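Local structure of enolase from the environmental genome shotgun sequencing of the Sargasso Sea (2QGY) at residues W19-H24 and D367-L372; L25-W30 and Y333-K338; W30-K35 and W143-K148; V136-T141 and N350-N355. The protein is of unknown function but, as a magnesium-binding relative of mandelate racemase and muconate lactonizing enzyme, probably abstracts a proton next to a substrate carboxylate. One frame throughout, in Å; residues are numbered along the deposited sequence.

The first segments of contacts 1, 2 and 3 run on from one another, from strand 13-21 into the loop before strand 37-43, and each contact touches the other two; contact 4 touches none of them in space, although its strand 135-141 leads into segment 143-148. Contacts 2 and 3 share Trp-30, their centres about 10 Å apart, and include exposed residues. Contact 4 lies nearest the chain centre and contact 1 farthest, about 13 and 20 Å between centres. Contact 1 joins a buried, largely apolar end to a polar one. Carboxylates dominate the next two: Asp-27 takes helix N-H groups, whereas Asp-145 binds backbone and side-chain donors. Contact 4 relies on main-chain bonds, with aliphatic side chains packed on one face.

Contact 1 (W19-H24 and D367-L372); sequences WITDNH and DILSEL
Leu-369 lies against the indole of Trp-19 and forms the tightly packed, buried end of this contact. With its CG anti to the backbone N (chi1 -177°), the leucine sets CG over the five-membered ring, 3.8 Å from the centroid, while its CD2 methyl approaches Trp-19 CD2 to 3.5 Å on the same face. The other methyl, CD1, turns to Thr-21 CG2 at 3.6 Å. At the indole edge, Trp-19 NE1 donates within the ring plane to Ser-370 OG (3.0 Å), whose hydroxyl is also bonded to Glu-366 O. The opposite end is partly exposed and polar. There Leu-372 O, just past the last turn of helix 366-371, is gripped by two donors: Asp-22 N at 2.9 Å in the carbonyl plane, and His-24 NE2 at 2.8 Å, tilted from it. Leu-372 CD2 sits over the imidazole face. The helix thus packs on strand 13-21 just before the chain enters strand 373-379, which pairs with that same strand at the edge of the four-stranded sheet.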
loop_
_atom_site.group_PDB
_atom_site.type_symbol
_atom_site.label_atom_id
_atom_site.label_comp_id
_atom_site.label_asym_id
_atom_site.label_seq_id
_atom_site.Cartn_x
_atom_site.Cartn_y
_atom_site.Cartn_z
ATOM N N TRP A 19 -7.155 20.260 -3.994
ATOM C CA TRP A 19 -7.176 20.415 -5.448
ATOM C C TRP A 19 -6.446 19.236 -6.032
ATOM O O TRP A 19 -5.407 18.838 -5.498
ATOM C CB TRP A 19 -6.389 21.652 -5.876
ATOM C CG TRP A 19 -6.927 22.967 -5.433
ATOM C CD1 TRP A 19 -7.671 23.826 -6.185
ATOM C CD2 TRP A 19 -6.704 23.620 -4.172
ATOM N NE1 TRP A 19 -7.959 24.967 -5.465
ATOM C CE2 TRP A 19 -7.379 24.867 -4.226
ATOM C CE3 TRP A 19 -6.002 23.278 -3.001
ATOM C CZ2 TRP A 19 -7.376 25.767 -3.157
ATOM C CZ3 TRP A 19 -6.017 24.174 -1.919
ATOM C CH2 TRP A 19 -6.676 25.412 -2.024
ATOM N N ILE A 20 -6.988 18.678 -7.118
ATOM C CA ILE A 20 -6.206 17.768 -7.957
ATOM C C ILE A 20 -5.990 18.450 -9.299
ATOM O O ILE A 20 -6.958 18.735 -10.026
ATOM C CB ILE A 20 -6.965 16.444 -8.175
ATOM C CG1 ILE A 20 -7.280 15.791 -6.819
ATOM C CG2 ILE A 20 -6.192 15.536 -9.177
ATOM C CD1 ILE A 20 -8.052 14.458 -6.948
ATOM N N THR A 21 -4.737 18.760 -9.623
ATOM C CA THR A 21 -4.474 19.488 -10.855
ATOM C C THR A 21 -4.697 18.583 -12.085
ATOM O O THR A 21 -4.504 17.369 -12.024
ATOM C CB THR A 21 -3.081 20.173 -10.875
ATOM O OG1 THR A 21 -2.029 19.188 -10.762
ATOM C CG2 THR A 21 -2.966 21.160 -9.695
ATOM N N ASP A 22 -5.118 19.177 -13.199
ATOM C CA ASP A 22 -5.186 18.424 -14.447
ATOM C C ASP A 22 -3.767 18.233 -14.949
ATOM O O ASP A 22 -2.846 18.903 -14.497
ATOM C CB ASP A 22 -5.981 19.197 -15.506
ATOM C CG ASP A 22 -6.654 18.274 -16.526
ATOM O OD1 ASP A 22 -6.373 17.047 -16.553
ATOM O OD2 ASP A 22 -7.481 18.799 -17.289
ATOM N N ASN A 23 -3.576 17.323 -15.901
ATOM C CA ASN A 23 -2.323 17.278 -16.605
ATOM C C ASN A 23 -2.215 18.537 -17.451
ATOM O O ASN A 23 -3.197 18.984 -18.035
ATOM C CB ASN A 23 -2.258 16.040 -17.516
ATOM C CG ASN A 23 -2.496 14.751 -16.752
ATOM O OD1 ASN A 23 -3.583 14.167 -16.813
ATOM N ND2 ASN A 23 -1.474 14.294 -16.032
ATOM N N HIS A 24 -1.023 19.090 -17.497
ATOM C CA HIS A 24 -0.728 20.283 -18.282
ATOM C C HIS A 24 0.592 20.047 -19.014
ATOM O O HIS A 24 1.282 19.071 -18.721
ATOM C CB HIS A 24 -0.716 21.508 -17.357
ATOM C CG HIS A 24 -2.076 21.838 -16.789
ATOM N ND1 HIS A 24 -3.083 22.403 -17.550
ATOM C CD2 HIS A 24 -2.593 21.688 -15.540
ATOM C CE1 HIS A 24 -4.155 22.586 -16.798
ATOM N NE2 HIS A 24 -3.883 22.156 -15.575
ATOM N N ASP A 367 -7.000 30.926 -6.809
ATOM C CA ASP A 367 -7.869 31.001 -7.988
ATOM C C ASP A 367 -7.165 30.438 -9.213
ATOM O O ASP A 367 -7.796 29.760 -10.024
ATOM C CB ASP A 367 -8.464 32.404 -8.191
ATOM C CG ASP A 367 -9.541 32.749 -7.136
ATOM O OD1 ASP A 367 -10.047 31.831 -6.419
ATOM O OD2 ASP A 367 -9.892 33.956 -7.031
ATOM N N ILE A 368 -5.849 30.642 -9.300
ATOM C CA ILE A 368 -5.054 30.049 -10.382
ATOM C C ILE A 368 -4.942 28.523 -10.227
ATOM O O ILE A 368 -5.103 27.768 -11.199
ATOM C CB ILE A 368 -3.650 30.709 -10.543
ATOM C CG1 ILE A 368 -3.829 32.203 -10.854
ATOM C CG2 ILE A 368 -2.848 29.985 -11.654
ATOM C CD1 ILE A 368 -2.561 33.010 -11.050
ATOM N N LEU A 369 -4.671 28.082 -9.003
ATOM C CA LEU A 369 -4.639 26.653 -8.706
ATOM C C LEU A 369 -5.967 25.987 -9.059
ATOM O O LEU A 369 -5.986 24.936 -9.707
ATOM C CB LEU A 369 -4.241 26.396 -7.253
ATOM C CG LEU A 369 -4.097 24.925 -6.842
ATOM C CD1 LEU A 369 -3.117 24.180 -7.770
ATOM C CD2 LEU A 369 -3.620 24.875 -5.390
ATOM N N SER A 370 -7.078 26.631 -8.699
ATOM C CA SER A 370 -8.388 26.111 -9.081
ATOM C C SER A 370 -8.538 26.011 -10.600
ATOM O O SER A 370 -9.105 25.034 -11.100
ATOM C CB SER A 370 -9.527 26.985 -8.499
ATOM O OG SER A 370 -9.555 26.947 -7.073
ATOM N N GLU A 371 -8.049 27.018 -11.330
ATOM C CA GLU A 371 -8.242 27.065 -12.776
ATOM C C GLU A 371 -7.525 25.892 -13.410
ATOM O O GLU A 371 -7.972 25.351 -14.412
ATOM C CB GLU A 371 -7.666 28.357 -13.340
ATOM C CG GLU A 371 -8.018 28.643 -14.798
ATOM C CD GLU A 371 -7.538 30.040 -15.241
ATOM O OE1 GLU A 371 -7.089 30.847 -14.362
ATOM O OE2 GLU A 371 -7.607 30.318 -16.468
ATOM N N LEU A 372 -6.407 25.517 -12.795
ATOM C CA LEU A 372 -5.552 24.433 -13.278
ATOM C C LEU A 372 -6.033 23.060 -12.827
ATOM O O LEU A 372 -5.411 22.051 -13.181
ATOM C CB LEU A 372 -4.124 24.664 -12.766
ATOM C CG LEU A 372 -3.373 25.893 -13.279
ATOM C CD1 LEU A 372 -2.076 26.091 -12.500
ATOM C CD2 LEU A 372 -3.081 25.790 -14.787
#

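Contact 2 (L25-W30 and Y333-K338); sequences LSDDQW and YINFSK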
loop_
_atom_site.group_PDB
_atom_site.type_symbol
_atom_site.label_atom_id
_atom_site.label_comp_id
_atom_site.label_asym_id
_atom_site.label_seq_id
_atom_site.Cartn_x
_atom_site.Cartn_y
_atom_site.Cartn_z
ATOM N N LEU A 25 0.943 20.884 -19.979
ATOM C CA LEU A 25 2.260 20.740 -20.604
ATOM C C LEU A 25 3.267 21.363 -19.650
ATOM O O LEU A 25 3.009 22.417 -19.079
ATOM C CB LEU A 25 2.329 21.429 -21.969
ATOM C CG LEU A 25 1.600 20.709 -23.090
ATOM C CD1 LEU A 25 1.709 21.556 -24.358
ATOM C CD2 LEU A 25 2.240 19.335 -23.315
ATOM N N SER A 26 4.400 20.683 -19.457
ATOM C CA SER A 26 5.427 21.195 -18.557
ATOM C C SER A 26 6.243 22.256 -19.287
ATOM O O SER A 26 5.954 22.592 -20.435
ATOM C CB SER A 26 6.319 20.056 -18.040
ATOM O OG SER A 26 7.128 19.559 -19.096
ATOM N N ASP A 27 7.249 22.818 -18.620
ATOM C CA ASP A 27 8.055 23.898 -19.237
ATOM C C ASP A 27 8.650 23.463 -20.602
ATOM O O ASP A 27 9.177 22.339 -20.750
ATOM C CB ASP A 27 9.182 24.392 -18.301
ATOM C CG ASP A 27 8.718 24.755 -16.877
ATOM O OD1 ASP A 27 7.479 24.878 -16.602
ATOM O OD2 ASP A 27 9.640 24.925 -16.006
ATOM N N ASP A 28 8.583 24.350 -21.605
ATOM C CA ASP A 28 9.111 24.045 -22.959
ATOM C C ASP A 28 8.450 22.817 -23.593
ATOM O O ASP A 28 9.013 22.187 -24.510
ATOM C CB ASP A 28 10.656 23.899 -22.940
ATOM C CG ASP A 28 11.338 25.002 -22.131
ATOM O OD1 ASP A 28 11.118 26.188 -22.450
ATOM O OD2 ASP A 28 12.095 24.684 -21.175
ATOM N N GLN A 29 7.239 22.486 -23.121
ATOM C CA GLN A 29 6.465 21.374 -23.667
ATOM C C GLN A 29 7.278 20.067 -23.601
ATOM O O GLN A 29 7.161 19.185 -24.458
ATOM C CB GLN A 29 5.954 21.689 -25.095
ATOM C CG GLN A 29 5.155 23.016 -25.172
ATOM C CD GLN A 29 6.040 24.236 -25.272
ATOM O OE1 GLN A 29 7.006 24.244 -26.032
ATOM N NE2 GLN A 29 5.748 25.254 -24.483
ATOM N N TRP A 30 8.110 19.956 -22.563
ATOM C CA TRP A 30 9.025 18.810 -22.434
ATOM C C TRP A 30 8.267 17.511 -22.097
ATOM O O TRP A 30 8.590 16.434 -22.629
ATOM C CB TRP A 30 10.112 19.124 -21.382
ATOM C CG TRP A 30 10.890 17.902 -20.990
ATOM C CD1 TRP A 30 10.848 17.247 -19.801
ATOM C CD2 TRP A 30 11.785 17.155 -21.834
ATOM N NE1 TRP A 30 11.699 16.151 -19.836
ATOM C CE2 TRP A 30 12.269 16.066 -21.074
ATOM C CE3 TRP A 30 12.216 17.303 -23.157
ATOM C CZ2 TRP A 30 13.171 15.115 -21.596
ATOM C CZ3 TRP A 30 13.128 16.355 -23.682
ATOM C CH2 TRP A 30 13.591 15.288 -22.894
ATOM N N TYR A 333 9.038 21.230 -14.149
ATOM C CA TYR A 333 7.904 21.525 -13.279
ATOM C C TYR A 333 8.045 22.871 -12.560
ATOM O O TYR A 333 7.115 23.327 -11.844
ATOM C CB TYR A 333 7.786 20.421 -12.223
ATOM C CG TYR A 333 7.190 19.098 -12.720
ATOM C CD1 TYR A 333 7.045 18.812 -14.088
ATOM C CD2 TYR A 333 6.769 18.130 -11.802
ATOM C CE1 TYR A 333 6.478 17.580 -14.525
ATOM C CE2 TYR A 333 6.219 16.918 -12.223
ATOM C CZ TYR A 333 6.065 16.652 -13.563
ATOM O OH TYR A 333 5.495 15.446 -13.952
ATOM N N ILE A 334 9.208 23.516 -12.703
ATOM C CA ILE A 334 9.425 24.750 -11.946
ATOM C C ILE A 334 8.513 25.900 -12.404
ATOM O O ILE A 334 7.811 26.486 -11.589
ATOM C CB ILE A 334 10.893 25.200 -11.954
ATOM C CG1 ILE A 334 11.794 24.158 -11.243
ATOM C CG2 ILE A 334 11.021 26.579 -11.316
ATOM C CD1 ILE A 334 11.770 24.227 -9.699
ATOM N N ASN A 335 8.520 26.235 -13.689
ATOM C CA ASN A 335 7.693 27.377 -14.102
ATOM C C ASN A 335 6.214 27.022 -14.110
ATOM O O ASN A 335 5.366 27.887 -13.854
ATOM C CB ASN A 335 8.119 27.925 -15.450
ATOM C CG ASN A 335 9.507 28.532 -15.410
ATOM O OD1 ASN A 335 9.906 29.173 -14.429
ATOM N ND2 ASN A 335 10.251 28.338 -16.482
ATOM N N PHE A 336 5.890 25.749 -14.355
ATOM C CA PHE A 336 4.516 25.334 -14.160
ATOM C C PHE A 336 4.039 25.663 -12.732
ATOM O O PHE A 336 2.936 26.181 -12.527
ATOM C CB PHE A 336 4.293 23.845 -14.407
ATOM C CG PHE A 336 2.880 23.443 -14.155
ATOM C CD1 PHE A 336 1.893 23.757 -15.090
ATOM C CD2 PHE A 336 2.511 22.820 -12.962
ATOM C CE1 PHE A 336 0.593 23.440 -14.861
ATOM C CE2 PHE A 336 1.193 22.499 -12.718
ATOM C CZ PHE A 336 0.222 22.812 -13.666
ATOM N N SER A 337 4.846 25.287 -11.748
ATOM C CA SER A 337 4.482 25.471 -10.347
ATOM C C SER A 337 4.438 26.967 -10.027
ATOM O O SER A 337 3.629 27.425 -9.206
ATOM C CB SER A 337 5.481 24.759 -9.443
ATOM O OG SER A 337 5.492 23.361 -9.697
ATOM N N LYS A 338 5.321 27.729 -10.682
ATOM C CA LYS A 338 5.333 29.183 -10.502
ATOM C C LYS A 338 4.034 29.861 -10.942
ATOM O O LYS A 338 3.736 30.983 -10.512
ATOM C CB LYS A 338 6.523 29.789 -11.218
ATOM C CG LYS A 338 7.845 29.535 -10.482
ATOM C CD LYS A 338 8.976 30.268 -11.145
ATOM C CE LYS A 338 10.204 30.248 -10.258
ATOM N NZ LYS A 338 11.376 30.768 -11.027
#
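The loop between strands 13-21 and 37-43, part of the N-terminal capping domain of the mandelate racemase fold, meets the short helix 334-338 through Asp-27. The carboxylate spans two successive backbone N-H groups. Asp-27 OD2 receives Asn-335 N at 2.9 Å on its syn lone pair, with a fairly straight N-H...O angle of 161°, whereas Phe-336 N reaches Asp-27 OD1 at 2.9 Å in a weak, bent bond. The aspartate CG is anti to its own carbonyl carbon (chi1 -51°), and from there the group lies against the Asn-335 side chain, Asn-335 CB lying 3.3 Å from Asp-27 OD1. The planes of the carboxylate and the Asn-335 amide are 26° apart. A negative group facing these N-H groups is probably favoured by the helix dipole. Ser-26 adds a lighter touch, its CB lying 4.2 Å from Tyr-333 CD1 at the edge of the phenol ring, while its hydroxyl bonds to Ser-31 N and Asp-332. Within the helix segment, Tyr-333 O accepts both Ser-337 N and Ser-337 OG, from opposite faces of its plane. The helix follows barrel strand 327-329, and the Tyr-333 hydroxyl links Trp-304 to Lys-34 before strand 37-43.

Contact 3 (W30-K35 and W143-K148); sequences WSNTKK and WSDLKK
Asp-145 meets Ser-31 and Asn-32 through hydrogen bonds. Its OD1 takes Asn-32 N on the syn side at 2.9 Å and Ser-31 OG on the anti side, well out of the carboxylate plane, at 2.8 Å; Asn-32 ND2 meets Asp-145 OD2 at 2.8 Å on its syn side, tilted from the plane. Three donors thus fix the carboxylate's rotation. A second polar group centres on Trp-30: its O accepts Ser-144 OG at 2.7 Å, and that same hydroxyl receives Leu-146 N in an ST turn. Trp-30 NE1 donates to Trp-143 O at 3.0 Å in a bent bond, from above the carbonyl plane, and one water accepts from Trp-143 N and, weakly, from Trp-30 NE1. Lys-148 CE and Ser-144 CB make CH-pi contacts over one indole face of Trp-30, and the Leu-146 methyls pack against Ser-31 CA and Asn-32. The contact ties the capping-domain loop before strand 37-43 to the loop between barrel strand 135-141 and helix 150-162, with the Trp-143 side chain about 8 Å from the magnesium ion held by Asp-200, Glu-226 and Glu-252.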
loop_
_atom_site.group_PDB
_atom_site.type_symbol
_atom_site.label_atom_id
_atom_site.label_comp_id
_atom_site.label_asym_id
_atom_site.label_seq_id
_atom_site.Cartn_x
_atom_site.Cartn_y
_atom_site.Cartn_z
ATOM N N TRP A 30 8.110 19.956 -22.563
ATOM C CA TRP A 30 9.025 18.810 -22.434
ATOM C C TRP A 30 8.267 17.511 -22.097
ATOM O O TRP A 30 8.590 16.434 -22.629
ATOM C CB TRP A 30 10.112 19.124 -21.382
ATOM C CG TRP A 30 10.890 17.902 -20.990
ATOM C CD1 TRP A 30 10.848 17.247 -19.801
ATOM C CD2 TRP A 30 11.785 17.155 -21.834
ATOM N NE1 TRP A 30 11.699 16.151 -19.836
ATOM C CE2 TRP A 30 12.269 16.066 -21.074
ATOM C CE3 TRP A 30 12.216 17.303 -23.157
ATOM C CZ2 TRP A 30 13.171 15.115 -21.596
ATOM C CZ3 TRP A 30 13.128 16.355 -23.682
ATOM C CH2 TRP A 30 13.591 15.288 -22.894
ATOM N N SER A 31 7.257 17.641 -21.241
ATOM C CA SER A 31 6.441 16.514 -20.757
ATOM C C SER A 31 5.005 16.960 -20.431
ATOM O O SER A 31 4.689 18.142 -20.499
ATOM C CB SER A 31 7.086 15.959 -19.479
ATOM O OG SER A 31 6.575 14.662 -19.164
ATOM N N ASN A 32 4.124 16.019 -20.094
ATOM C CA ASN A 32 2.884 16.382 -19.394
ATOM C C ASN A 32 3.251 16.364 -17.920
ATOM O O ASN A 32 4.026 15.501 -17.474
ATOM C CB ASN A 32 1.744 15.388 -19.665
ATOM C CG ASN A 32 1.452 15.206 -21.158
ATOM O OD1 ASN A 32 1.186 16.167 -21.870
ATOM N ND2 ASN A 32 1.503 13.953 -21.628
ATOM N N THR A 33 2.773 17.345 -17.175
ATOM C CA THR A 33 2.853 17.276 -15.722
ATOM C C THR A 33 1.898 16.196 -15.246
ATOM O O THR A 33 0.858 15.964 -15.856
ATOM C CB THR A 33 2.471 18.609 -15.086
ATOM O OG1 THR A 33 1.108 18.896 -15.428
ATOM C CG2 THR A 33 3.408 19.699 -15.619
ATOM N N LYS A 34 2.260 15.499 -14.166
ATOM C CA LYS A 34 1.320 14.542 -13.580
ATOM C C LYS A 34 0.250 15.365 -12.869
ATOM O O LYS A 34 0.446 16.563 -12.641
ATOM C CB LYS A 34 2.045 13.607 -12.584
ATOM C CG LYS A 34 2.812 14.343 -11.525
ATOM C CD LYS A 34 3.594 13.458 -10.502
ATOM C CE LYS A 34 2.705 12.391 -9.900
ATOM N NZ LYS A 34 3.216 11.842 -8.607
ATOM N N LYS A 35 -0.866 14.738 -12.513
ATOM C CA LYS A 35 -1.862 15.386 -11.654
ATOM C C LYS A 35 -1.265 15.502 -10.234
ATOM O O LYS A 35 -0.692 14.523 -9.704
ATOM C CB LYS A 35 -3.165 14.590 -11.623
ATOM C CG LYS A 35 -3.769 14.339 -12.995
ATOM C CD LYS A 35 -5.198 13.806 -12.884
ATOM C CE LYS A 35 -5.862 13.601 -14.259
ATOM N NZ LYS A 35 -5.135 12.627 -15.114
ATOM N N TRP A 143 13.263 13.331 -17.433
ATOM C CA TRP A 143 12.311 12.308 -17.762
ATOM C C TRP A 143 11.104 12.917 -18.453
ATOM O O TRP A 143 10.643 13.991 -18.066
ATOM C CB TRP A 143 11.844 11.622 -16.464
ATOM C CG TRP A 143 10.914 10.478 -16.717
ATOM C CD1 TRP A 143 11.254 9.158 -16.930
ATOM C CD2 TRP A 143 9.493 10.544 -16.804
ATOM N NE1 TRP A 143 10.123 8.408 -17.152
ATOM C CE2 TRP A 143 9.026 9.233 -17.057
ATOM C CE3 TRP A 143 8.552 11.585 -16.650
ATOM C CZ2 TRP A 143 7.662 8.936 -17.193
ATOM C CZ3 TRP A 143 7.204 11.286 -16.796
ATOM C CH2 TRP A 143 6.773 9.976 -17.054
ATOM N N SER A 144 10.584 12.226 -19.464
ATOM C CA SER A 144 9.328 12.656 -20.101
ATOM C C SER A 144 8.377 11.496 -20.440
ATOM O O SER A 144 8.815 10.390 -20.775
ATOM C CB SER A 144 9.590 13.474 -21.362
ATOM O OG SER A 144 8.348 13.837 -21.966
ATOM N N ASP A 145 7.078 11.764 -20.365
ATOM C CA ASP A 145 6.065 10.784 -20.779
ATOM C C ASP A 145 5.684 10.908 -22.250
ATOM O O ASP A 145 4.881 10.110 -22.747
ATOM C CB ASP A 145 4.809 10.848 -19.901
ATOM C CG ASP A 145 3.986 12.108 -20.123
ATOM O OD1 ASP A 145 4.590 13.177 -20.363
ATOM O OD2 ASP A 145 2.729 12.018 -20.024
ATOM N N LEU A 146 6.247 11.911 -22.925
ATOM C CA LEU A 146 6.011 12.138 -24.354
ATOM C C LEU A 146 6.988 11.367 -25.232
ATOM O O LEU A 146 8.097 11.030 -24.815
ATOM C CB LEU A 146 6.096 13.638 -24.670
ATOM C CG LEU A 146 5.089 14.558 -23.969
ATOM C CD1 LEU A 146 5.397 16.013 -24.310
ATOM C CD2 LEU A 146 3.670 14.198 -24.356
ATOM N N LYS A 147 6.581 11.100 -26.465
ATOM C CA LYS A 147 7.426 10.333 -27.373
ATOM C C LYS A 147 8.571 11.187 -27.887
ATOM O O LYS A 147 8.364 12.256 -28.475
ATOM C CB LYS A 147 6.609 9.739 -28.530
ATOM C CG LYS A 147 5.747 8.551 -28.114
ATOM C CD LYS A 147 4.801 8.096 -29.229
ATOM C CE LYS A 147 3.953 6.897 -28.768
ATOM N NZ LYS A 147 3.339 6.140 -29.915
ATOM N N LYS A 148 9.785 10.711 -27.630
ATOM C CA LYS A 148 11.005 11.373 -28.090
ATOM C C LYS A 148 12.047 10.341 -28.491
ATOM O O LYS A 148 11.965 9.162 -28.108
ATOM C CB LYS A 148 11.580 12.277 -27.001
ATOM C CG LYS A 148 10.569 13.200 -26.386
ATOM C CD LYS A 148 11.146 13.972 -25.259
ATOM C CE LYS A 148 10.081 14.863 -24.643
ATOM N NZ LYS A 148 9.628 15.985 -25.510
HETATM O O HOH W 1 12.577 16.266 -16.657
#

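Contact 4 (V136-T141 and N350-N355); sequences VPIYAT and NKAHIN
Val-136 O is approached by two groups of the opposing strand: Ala-352 N donates to it at 2.8 Å, and Lys-351 CA makes a CA-H...O contact at 3.3 Å. The reciprocal bond, Val-136 N to Ala-352 O at 2.9 Å, completes an antiparallel hydrogen-bonded pair. Next to it, Pro-137 faces Lys-351 as a non-hydrogen-bonded pair, a position where the missing N-H of proline costs no bond to strand 351-354; its CA instead lies near Asn-350 O. That oxygen takes Ile-138 N at 3.0 Å, the third backbone bond of the contact. The short strand axes make 135° between their N-to-C directions, well off antiparallel. Side chains follow the alternation of the sheet. Val-136 and Ala-352 point to one face, Pro-137 and Lys-351 to the other. On the first, Val-136 CG2 meets Ile-354 CD1 at 4.0 Å, and Ile-138 CG2 meets Ala-352 CB at 4.0 Å. Strand 135-141 also pairs with barrel strands 168-170 and 327-329, and strand 351-354 adds a branch to that sheet. Because the pairing rests on three backbone bonds, its hold depends little on polar side chains, and the aliphatic face is left to pack against helix 309-320.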
loop_
_atom_site.group_PDB
_atom_site.type_symbol
_atom_site.label_atom_id
_atom_site.label_comp_id
_atom_site.label_asym_id
_atom_site.label_seq_id
_atom_site.Cartn_x
_atom_site.Cartn_y
_atom_site.Cartn_z
ATOM N N VAL A 136 20.515 23.760 0.012
ATOM C CA VAL A 136 20.357 22.315 -0.126
ATOM C C VAL A 136 20.842 21.863 -1.484
ATOM O O VAL A 136 20.285 22.284 -2.484
ATOM C CB VAL A 136 18.864 21.916 0.056
ATOM C CG1 VAL A 136 18.631 20.412 -0.346
ATOM C CG2 VAL A 136 18.429 22.217 1.477
ATOM N N PRO A 137 21.895 21.020 -1.539
ATOM C CA PRO A 137 22.304 20.578 -2.867
ATOM C C PRO A 137 21.171 19.843 -3.596
ATOM O O PRO A 137 20.431 19.065 -2.966
ATOM C CB PRO A 137 23.454 19.601 -2.573
ATOM C CG PRO A 137 24.020 20.116 -1.215
ATOM C CD PRO A 137 22.755 20.467 -0.470
ATOM N N ILE A 138 21.046 20.086 -4.891
ATOM C CA ILE A 138 20.010 19.439 -5.704
ATOM C C ILE A 138 20.572 18.764 -6.943
ATOM O O ILE A 138 21.688 19.048 -7.362
ATOM C CB ILE A 138 18.895 20.459 -6.128
ATOM C CG1 ILE A 138 19.498 21.748 -6.710
ATOM C CG2 ILE A 138 18.015 20.820 -4.940
ATOM C CD1 ILE A 138 19.801 21.729 -8.175
ATOM N N TYR A 139 19.790 17.873 -7.550
ATOM C CA TYR A 139 20.113 17.349 -8.855
ATOM C C TYR A 139 18.807 17.367 -9.660
ATOM O O TYR A 139 17.714 17.435 -9.084
ATOM C CB TYR A 139 20.691 15.920 -8.758
ATOM C CG TYR A 139 19.647 14.858 -8.433
ATOM C CD1 TYR A 139 18.967 14.186 -9.453
ATOM C CD2 TYR A 139 19.320 14.552 -7.104
ATOM C CE1 TYR A 139 17.956 13.215 -9.157
ATOM C CE2 TYR A 139 18.344 13.594 -6.792
ATOM C CZ TYR A 139 17.660 12.943 -7.820
ATOM O OH TYR A 139 16.721 11.988 -7.516
ATOM N N ALA A 140 18.938 17.319 -10.977
ATOM C CA ALA A 140 17.808 17.409 -11.878
ATOM C C ALA A 140 17.529 16.101 -12.557
ATOM O O ALA A 140 18.443 15.440 -13.102
ATOM C CB ALA A 140 18.049 18.496 -12.921
ATOM N N THR A 141 16.253 15.728 -12.563
ATOM C CA THR A 141 15.821 14.512 -13.227
ATOM C C THR A 141 15.325 14.825 -14.623
ATOM O O THR A 141 14.534 15.738 -14.816
ATOM C CB THR A 141 14.721 13.802 -12.416
ATOM O OG1 THR A 141 15.290 13.335 -11.197
ATOM C CG2 THR A 141 14.136 12.629 -13.167
ATOM N N ASN A 350 23.856 24.761 -8.206
ATOM C CA ASN A 350 23.704 23.410 -7.665
ATOM C C ASN A 350 22.939 23.276 -6.357
ATOM O O ASN A 350 22.909 22.190 -5.793
ATOM C CB ASN A 350 25.071 22.719 -7.525
ATOM C CG ASN A 350 25.996 23.415 -6.514
ATOM O OD1 ASN A 350 26.053 24.638 -6.436
ATOM N ND2 ASN A 350 26.738 22.616 -5.746
ATOM N N LYS A 351 22.361 24.370 -5.862
ATOM C CA LYS A 351 21.777 24.404 -4.521
ATOM C C LYS A 351 20.459 25.155 -4.523
ATOM O O LYS A 351 20.340 26.194 -5.153
ATOM C CB LYS A 351 22.744 25.069 -3.537
ATOM C CG LYS A 351 24.058 24.291 -3.366
ATOM C CD LYS A 351 24.847 24.763 -2.164
ATOM C CE LYS A 351 26.201 24.037 -2.115
ATOM N NZ LYS A 351 26.895 24.154 -0.789
ATOM N N ALA A 352 19.458 24.617 -3.836
ATOM C CA ALA A 352 18.227 25.354 -3.622
ATOM C C ALA A 352 18.355 26.140 -2.329
ATOM O O ALA A 352 18.716 25.586 -1.285
ATOM C CB ALA A 352 17.029 24.391 -3.558
ATOM N N HIS A 353 18.067 27.435 -2.371
ATOM C CA HIS A 353 18.145 28.247 -1.160
ATOM C C HIS A 353 16.762 28.463 -0.570
ATOM O O HIS A 353 15.897 29.025 -1.214
ATOM C CB HIS A 353 18.842 29.592 -1.405
ATOM C CG HIS A 353 18.881 30.470 -0.189
ATOM N ND1 HIS A 353 19.941 30.475 0.693
ATOM C CD2 HIS A 353 17.979 31.350 0.305
ATOM C CE1 HIS A 353 19.696 31.326 1.671
ATOM N NE2 HIS A 353 18.509 31.869 1.463
ATOM N N ILE A 354 16.578 27.999 0.662
ATOM C CA ILE A 354 15.281 28.027 1.346
ATOM C C ILE A 354 15.042 29.406 1.901
ATOM O O ILE A 354 15.951 30.009 2.459
ATOM C CB ILE A 354 15.258 27.056 2.571
ATOM C CG1 ILE A 354 15.554 25.632 2.146
ATOM C CG2 ILE A 354 13.923 27.147 3.326
ATOM C CD1 ILE A 354 15.850 24.692 3.317
ATOM N N ASN A 355 13.824 29.918 1.793
ATOM C CA ASN A 355 13.589 31.189 2.432
ATOM C C ASN A 355 13.316 31.031 3.937
ATOM O O ASN A 355 13.224 29.906 4.474
ATOM C CB ASN A 355 12.551 32.033 1.673
ATOM C CG ASN A 355 11.128 31.612 1.935
ATOM O OD1 ASN A 355 10.209 32.091 1.262
ATOM N ND2 ASN A 355 10.925 30.724 2.903
#